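Local coordinates for sortase family protein (Streptococcus agalactiae, PDB 4D7W) that probably acts as a class C sortase, a cysteine transpeptidase that joins pilin subunits during pilus assembly on the Gram-positive cell surface, at residues A[7-12]-A[63-68]; A[18-23]-A[137-142]. One frame throughout, in Å; residues are numbered along the deposited sequence.

From the N terminus the chain first makes helix 3-13, then turns into helix 17-31, and both pack against one end of the sortase sheet. Contact 1 (7-12 with 63-68) closes a mostly helical loop of 50 residues by setting the first helix on strand 62-68. Contact 2 (18-23 with 137-142) spans 113 residues and brings the second helix to the hairpin between strands 132-137 and 140-152. The segments alternate along the chain, so the two loops cross and neither nests in the other. Two probable hydrogen bonds join the contacts: Tyr8 OH with Leu138 N, and Tyr20 OH with Val12 O, each 2.8 Å long.

Contact 1 of 2, residues A[7-12]-A[63-68]; sequences DYQDRV and MGYISI
The ring of Tyr8 lies against the backbone at Gly64, whose CA makes a CH-pi contact over one face, 4.0 Å from the ring centroid and offset toward the rim. With CG anti to the backbone N (chi1 175°), the ring reaches from the helix to the start of the strand, where CE1 and CZ come up to Gly64 N and CA. Gly64 suits this close approach: a CB here would come near the Tyr8 hydroxyl, and the positive-phi backbone would also press it against Met63 O. On the opposite face of the ring sits Val12 CG2, one helical turn on, so the aromatic is held between its own helix and the strand. A water in the ring plane at the phenol edge accepts from Tyr8 OH at 2.7 Å and donates to Met63 O at 2.7 Å, linking the hydroxyl to the strand carbonyl. The same hydroxyl accepts a hydrogen bond from Leu138 N while donating to the water, which further fixes the buried phenol end. Beside the Tyr8 ring, the extended Gln9 side chain crosses Tyr65 at about a right angle, its amide plane 70° from the ring. Gln9 NE2 is 3.4 Å from Tyr65 OH, and a second water lies 2.6 Å from Tyr65 OH while accepting a weak hydrogen bond from Gln9 NE2. This side is more accessible to solvent than the Tyr8 side. The axes of the short helix and strand segments come within 9.4 Å, with 126° between their N-to-C directions. Ile57, in a loop, adds apolar cover to Tyr8 and Val12. Strand 62-68 itself is paired antiparallel with strands 73-79 and 132-137, so helix 3-13 packs at the beginning of a strand held on both sides within the sortase sheet.

Contact 2 of 2, residues A[18-23]-A[137-142]; sequences NDYKKI and ILNETY
Tyr20 and Asn139 stack flat on each other, with ring and amide planes only 13° apart. Asn139 OD1 stands 3.7 Å above the Tyr20 ring plane, offset toward the rim, and its CG is 3.8 Å from both Tyr20 CD2 and CE2. Asn139 CG sits between its own backbone N and carbonyl carbon (chi1 64°), which turns the amide onto the aromatic face. Leu138 supplies the apolar part: its CB is 4.1 Å from Tyr20 CD1, and its CD1 is 4.0 Å from Ile23 CG2, one turn along the helix. Leu138 also touches Ile24, and Met15 packs on both Tyr20 and Ile23, making this the better enclosed, apolar side. Towards solvent the contact thins to the exposed Asn139 amide, whose OD1 is covered by the ring yet has no polar partner in the model; no hydrogen bond crosses the two segments. The phenol end of Tyr20 is held by Val12 O instead. Leu138 and Asn139 are the central residues of a type II' turn, with Leu138 at a positive phi of 56°, closed by Ile137 N to Glu140 O and Glu140 N to Ile137 O, both 3.0 Å. This is a two-residue beta-hairpin turn, here joining strands 132-137 and 140-152 of the sortase beta-barrel, with helix 17-31 packed against the turn.

Contact 1 of 2, residues A[7-12]-A[63-68]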
loop_
_atom_site.group_PDB
_atom_site.type_symbol
_atom_site.label_atom_id
_atom_site.label_comp_id
_atom_site.label_asym_id
_atom_site.label_seq_id
_atom_site.Cartn_x
_atom_site.Cartn_y
_atom_site.Cartn_z
ATOM N N ASP A 7 14.021 -0.554 -12.499
ATOM C CA ASP A 7 15.058 0.218 -11.810
ATOM C C ASP A 7 15.121 -0.109 -10.319
ATOM O O ASP A 7 16.196 -0.182 -9.726
ATOM C CB ASP A 7 14.823 1.721 -11.986
ATOM C CG ASP A 7 15.046 2.190 -13.416
ATOM O OD1 ASP A 7 15.780 1.510 -14.167
ATOM O OD2 ASP A 7 14.484 3.247 -13.784
ATOM N N TYR A 8 13.956 -0.270 -9.713
ATOM C CA TYR A 8 13.878 -0.617 -8.305
ATOM C C TYR A 8 14.457 -2.001 -8.052
ATOM O O TYR A 8 15.260 -2.195 -7.135
ATOM C CB TYR A 8 12.436 -0.564 -7.825
ATOM C CG TYR A 8 12.254 -1.032 -6.396
ATOM C CD1 TYR A 8 12.333 -0.142 -5.333
ATOM C CD2 TYR A 8 11.991 -2.375 -6.119
ATOM C CE1 TYR A 8 12.158 -0.576 -4.029
ATOM C CE2 TYR A 8 11.811 -2.818 -4.822
ATOM C CZ TYR A 8 11.902 -1.925 -3.781
ATOM O OH TYR A 8 11.733 -2.389 -2.490
ATOM N N GLN A 9 14.035 -2.961 -8.869
ATOM C CA GLN A 9 14.539 -4.329 -8.763
ATOM C C GLN A 9 16.054 -4.361 -8.899
ATOM O O GLN A 9 16.744 -4.982 -8.088
ATOM C CB GLN A 9 13.910 -5.226 -9.828
ATOM C CG GLN A 9 12.436 -5.513 -9.619
ATOM C CD GLN A 9 11.840 -6.329 -10.757
ATOM O OE1 GLN A 9 12.394 -6.388 -11.852
ATOM N NE2 GLN A 9 10.701 -6.959 -10.499
ATOM N N ASP A 10 16.562 -3.690 -9.930
ATOM C CA ASP A 10 17.990 -3.674 -10.199
ATOM C C ASP A 10 18.776 -3.093 -9.028
ATOM O O ASP A 10 19.863 -3.561 -8.701
ATOM C CB ASP A 10 18.278 -2.889 -11.488
ATOM C CG ASP A 10 17.825 -3.639 -12.726
ATOM O OD1 ASP A 10 17.415 -4.812 -12.581
ATOM O OD2 ASP A 10 17.896 -3.079 -13.837
ATOM N N ARG A 11 18.219 -2.079 -8.386
ATOM C CA ARG A 11 18.885 -1.469 -7.253
ATOM C C ARG A 11 18.952 -2.448 -6.083
ATOM O O ARG A 11 19.999 -2.637 -5.468
ATOM C CB ARG A 11 18.157 -0.209 -6.837
ATOM C CG ARG A 11 18.870 0.568 -5.785
ATOM C CD ARG A 11 19.469 1.790 -6.404
ATOM N NE ARG A 11 19.802 2.782 -5.396
ATOM C CZ ARG A 11 20.335 3.962 -5.676
ATOM N NH1 ARG A 11 20.598 4.279 -6.936
ATOM N NH2 ARG A 11 20.608 4.816 -4.700
ATOM N N VAL A 12 17.824 -3.079 -5.793
ATOM C CA VAL A 12 17.770 -4.058 -4.722
ATOM C C VAL A 12 18.761 -5.204 -4.945
ATOM O O VAL A 12 19.314 -5.732 -3.984
ATOM C CB VAL A 12 16.346 -4.618 -4.555
ATOM C CG1 VAL A 12 16.309 -5.707 -3.490
ATOM C CG2 VAL A 12 15.391 -3.509 -4.182
ATOM N N MET A 63 8.603 2.380 -2.939
ATOM C CA MET A 63 8.704 1.431 -1.819
ATOM C C MET A 63 8.758 -0.014 -2.266
ATOM O O MET A 63 8.980 -0.919 -1.449
ATOM C CB MET A 63 7.490 1.534 -0.890
ATOM C CG MET A 63 7.438 2.628 0.107
ATOM S SD MET A 63 5.792 2.495 0.868
ATOM C CE MET A 63 5.826 4.011 1.805
ATOM N N GLY A 64 8.465 -0.238 -3.541
ATOM C CA GLY A 64 8.226 -1.579 -4.042
ATOM C C GLY A 64 7.069 -1.562 -5.031
ATOM O O GLY A 64 6.800 -0.545 -5.644
ATOM N N TYR A 65 6.392 -2.689 -5.203
ATOM C CA TYR A 65 5.353 -2.768 -6.204
ATOM C C TYR A 65 4.293 -3.775 -5.814
ATOM O O TYR A 65 4.559 -4.729 -5.075
ATOM C CB TYR A 65 5.939 -3.113 -7.579
ATOM C CG TYR A 65 6.683 -4.428 -7.680
ATOM C CD1 TYR A 65 8.041 -4.519 -7.359
ATOM C CD2 TYR A 65 6.041 -5.576 -8.137
ATOM C CE1 TYR A 65 8.727 -5.728 -7.473
ATOM C CE2 TYR A 65 6.718 -6.793 -8.248
ATOM C CZ TYR A 65 8.058 -6.862 -7.919
ATOM O OH TYR A 65 8.723 -8.072 -8.028
ATOM N N ILE A 66 3.087 -3.546 -6.322
ATOM C CA ILE A 66 1.948 -4.393 -6.019
ATOM C C ILE A 66 1.553 -5.195 -7.255
ATOM O O ILE A 66 1.658 -4.711 -8.382
ATOM C CB ILE A 66 0.746 -3.569 -5.526
ATOM C CG1 ILE A 66 -0.410 -4.488 -5.127
ATOM C CG2 ILE A 66 0.318 -2.560 -6.588
ATOM C CD1 ILE A 66 -1.623 -3.729 -4.619
ATOM N N SER A 67 1.113 -6.429 -7.026
ATOM C CA SER A 67 0.726 -7.347 -8.098
ATOM C C SER A 67 -0.661 -7.893 -7.838
ATOM O O SER A 67 -0.920 -8.443 -6.762
ATOM C CB SER A 67 1.706 -8.516 -8.213
ATOM O OG SER A 67 2.977 -8.076 -8.630
ATOM N N ILE A 68 -1.538 -7.746 -8.823
ATOM C CA ILE A 68 -2.910 -8.218 -8.719
ATOM C C ILE A 68 -3.248 -9.012 -9.965
ATOM O O ILE A 68 -3.935 -8.504 -10.867
ATOM C CB ILE A 68 -3.903 -7.060 -8.557
ATOM C CG1 ILE A 68 -3.360 -6.041 -7.556
ATOM C CG2 ILE A 68 -5.269 -7.584 -8.129
ATOM C CD1 ILE A 68 -4.267 -4.863 -7.354
HETATM O O HOH W 1 11.531 -0.688 -0.450
HETATM O O HOH W 2 11.225 -7.987 -7.395
#

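Contact 2 of 2, residues A[18-23]-A[137-142]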
loop_
_atom_site.group_PDB
_atom_site.type_symbol
_atom_site.label_atom_id
_atom_site.label_comp_id
_atom_site.label_asym_id
_atom_site.label_seq_id
_atom_site.Cartn_x
_atom_site.Cartn_y
_atom_site.Cartn_z
ATOM N N ASN A 18 22.939 -7.212 4.781
ATOM C CA ASN A 18 22.839 -6.373 5.962
ATOM C C ASN A 18 22.092 -5.087 5.643
ATOM O O ASN A 18 21.573 -4.425 6.537
ATOM C CB ASN A 18 24.225 -6.057 6.523
ATOM C CG ASN A 18 24.736 -7.139 7.465
ATOM O OD1 ASN A 18 24.291 -8.291 7.412
ATOM N ND2 ASN A 18 25.669 -6.768 8.344
ATOM N N ASP A 19 22.047 -4.740 4.360
ATOM C CA ASP A 19 21.270 -3.591 3.897
ATOM C C ASP A 19 19.771 -3.862 4.018
ATOM O O ASP A 19 19.028 -3.000 4.505
ATOM C CB ASP A 19 21.621 -3.236 2.443
ATOM C CG ASP A 19 22.966 -2.524 2.310
ATOM O OD1 ASP A 19 23.221 -1.568 3.080
ATOM O OD2 ASP A 19 23.763 -2.921 1.428
ATOM N N TYR A 20 19.325 -5.044 3.573
ATOM C CA TYR A 20 17.913 -5.426 3.733
ATOM C C TYR A 20 17.535 -5.365 5.199
ATOM O O TYR A 20 16.517 -4.793 5.554
ATOM C CB TYR A 20 17.613 -6.843 3.221
ATOM C CG TYR A 20 17.905 -7.090 1.762
ATOM C CD1 TYR A 20 17.663 -6.116 0.802
ATOM C CD2 TYR A 20 18.433 -8.311 1.345
ATOM C CE1 TYR A 20 17.941 -6.350 -0.545
ATOM C CE2 TYR A 20 18.715 -8.560 0.010
ATOM C CZ TYR A 20 18.468 -7.581 -0.938
ATOM O OH TYR A 20 18.761 -7.835 -2.273
ATOM N N LYS A 21 18.374 -5.970 6.042
ATOM C CA LYS A 21 18.081 -6.081 7.469
ATOM C C LYS A 21 17.859 -4.734 8.139
ATOM O O LYS A 21 16.937 -4.579 8.935
ATOM C CB LYS A 21 19.205 -6.827 8.201
ATOM C CG LYS A 21 19.089 -8.342 8.162
ATOM C CD LYS A 21 20.196 -9.006 8.989
ATOM C CE LYS A 21 20.314 -10.493 8.658
ATOM N NZ LYS A 21 21.348 -11.188 9.485
ATOM N N LYS A 22 18.726 -3.770 7.846
ATOM C CA LYS A 22 18.588 -2.435 8.416
ATOM C C LYS A 22 17.240 -1.831 8.021
ATOM O O LYS A 22 16.469 -1.379 8.867
ATOM C CB LYS A 22 19.736 -1.537 7.962
ATOM C CG LYS A 22 19.650 -0.103 8.465
ATOM C CD LYS A 22 20.998 0.607 8.326
ATOM C CE LYS A 22 20.862 2.128 8.292
ATOM N NZ LYS A 22 20.498 2.643 6.931
ATOM N N ILE A 23 16.950 -1.837 6.729
ATOM C CA ILE A 23 15.718 -1.222 6.242
ATOM C C ILE A 23 14.458 -1.956 6.724
ATOM O O ILE A 23 13.490 -1.325 7.180
ATOM C CB ILE A 23 15.732 -1.135 4.691
ATOM C CG1 ILE A 23 16.903 -0.252 4.240
ATOM C CG2 ILE A 23 14.411 -0.562 4.191
ATOM C CD1 ILE A 23 17.228 -0.306 2.754
ATOM N N ILE A 137 8.539 -6.026 -1.614
ATOM C CA ILE A 137 9.302 -4.969 -0.962
ATOM C C ILE A 137 10.703 -5.520 -0.715
ATOM O O ILE A 137 10.868 -6.539 -0.048
ATOM C CB ILE A 137 8.610 -4.516 0.339
ATOM C CG1 ILE A 137 7.277 -3.816 0.010
ATOM C CG2 ILE A 137 9.512 -3.604 1.153
ATOM C CD1 ILE A 137 6.302 -3.833 1.136
ATOM N N LEU A 138 11.708 -4.875 -1.301
ATOM C CA LEU A 138 13.061 -5.421 -1.289
ATOM C C LEU A 138 13.047 -6.833 -1.891
ATOM O O LEU A 138 12.508 -7.054 -2.984
ATOM C CB LEU A 138 13.626 -5.428 0.136
ATOM C CG LEU A 138 13.659 -4.020 0.746
ATOM C CD1 LEU A 138 14.285 -4.025 2.112
ATOM C CD2 LEU A 138 14.399 -3.057 -0.172
ATOM N N ASN A 139 13.613 -7.790 -1.167
ATOM C CA ASN A 139 13.660 -9.165 -1.647
ATOM C C ASN A 139 12.511 -10.032 -1.123
ATOM O O ASN A 139 12.582 -11.259 -1.177
ATOM C CB ASN A 139 14.997 -9.804 -1.252
ATOM C CG ASN A 139 15.166 -9.924 0.270
ATOM O OD1 ASN A 139 14.757 -9.035 1.030
ATOM N ND2 ASN A 139 15.774 -11.027 0.716
ATOM N N GLU A 140 11.460 -9.409 -0.603
ATOM C CA GLU A 140 10.428 -10.190 0.068
ATOM C C GLU A 140 9.032 -9.993 -0.485
ATOM O O GLU A 140 8.725 -8.979 -1.095
ATOM C CB GLU A 140 10.445 -9.877 1.559
ATOM C CG GLU A 140 11.510 -10.700 2.297
ATOM C CD GLU A 140 12.001 -10.027 3.552
ATOM O OE1 GLU A 140 11.588 -8.876 3.802
ATOM O OE2 GLU A 140 12.799 -10.643 4.287
ATOM N N THR A 141 8.183 -10.975 -0.236
ATOM C CA THR A 141 6.823 -10.972 -0.739
ATOM C C THR A 141 5.846 -10.970 0.423
ATOM O O THR A 141 6.064 -11.657 1.436
ATOM C CB THR A 141 6.572 -12.176 -1.646
ATOM O OG1 THR A 141 7.313 -12.005 -2.856
ATOM C CG2 THR A 141 5.104 -12.280 -1.996
ATOM N N TYR A 142 4.804 -10.155 0.288
ATOM C CA TYR A 142 3.740 -10.040 1.283
ATOM C C TYR A 142 2.403 -10.300 0.619
ATOM O O TYR A 142 2.039 -9.594 -0.306
ATOM C CB TYR A 142 3.749 -8.649 1.933
ATOM C CG TYR A 142 5.063 -8.353 2.591
ATOM C CD1 TYR A 142 6.148 -7.903 1.839
ATOM C CD2 TYR A 142 5.241 -8.562 3.953
ATOM C CE1 TYR A 142 7.379 -7.674 2.423
ATOM C CE2 TYR A 142 6.466 -8.318 4.551
ATOM C CZ TYR A 142 7.523 -7.871 3.779
ATOM O OH TYR A 142 8.728 -7.622 4.363
#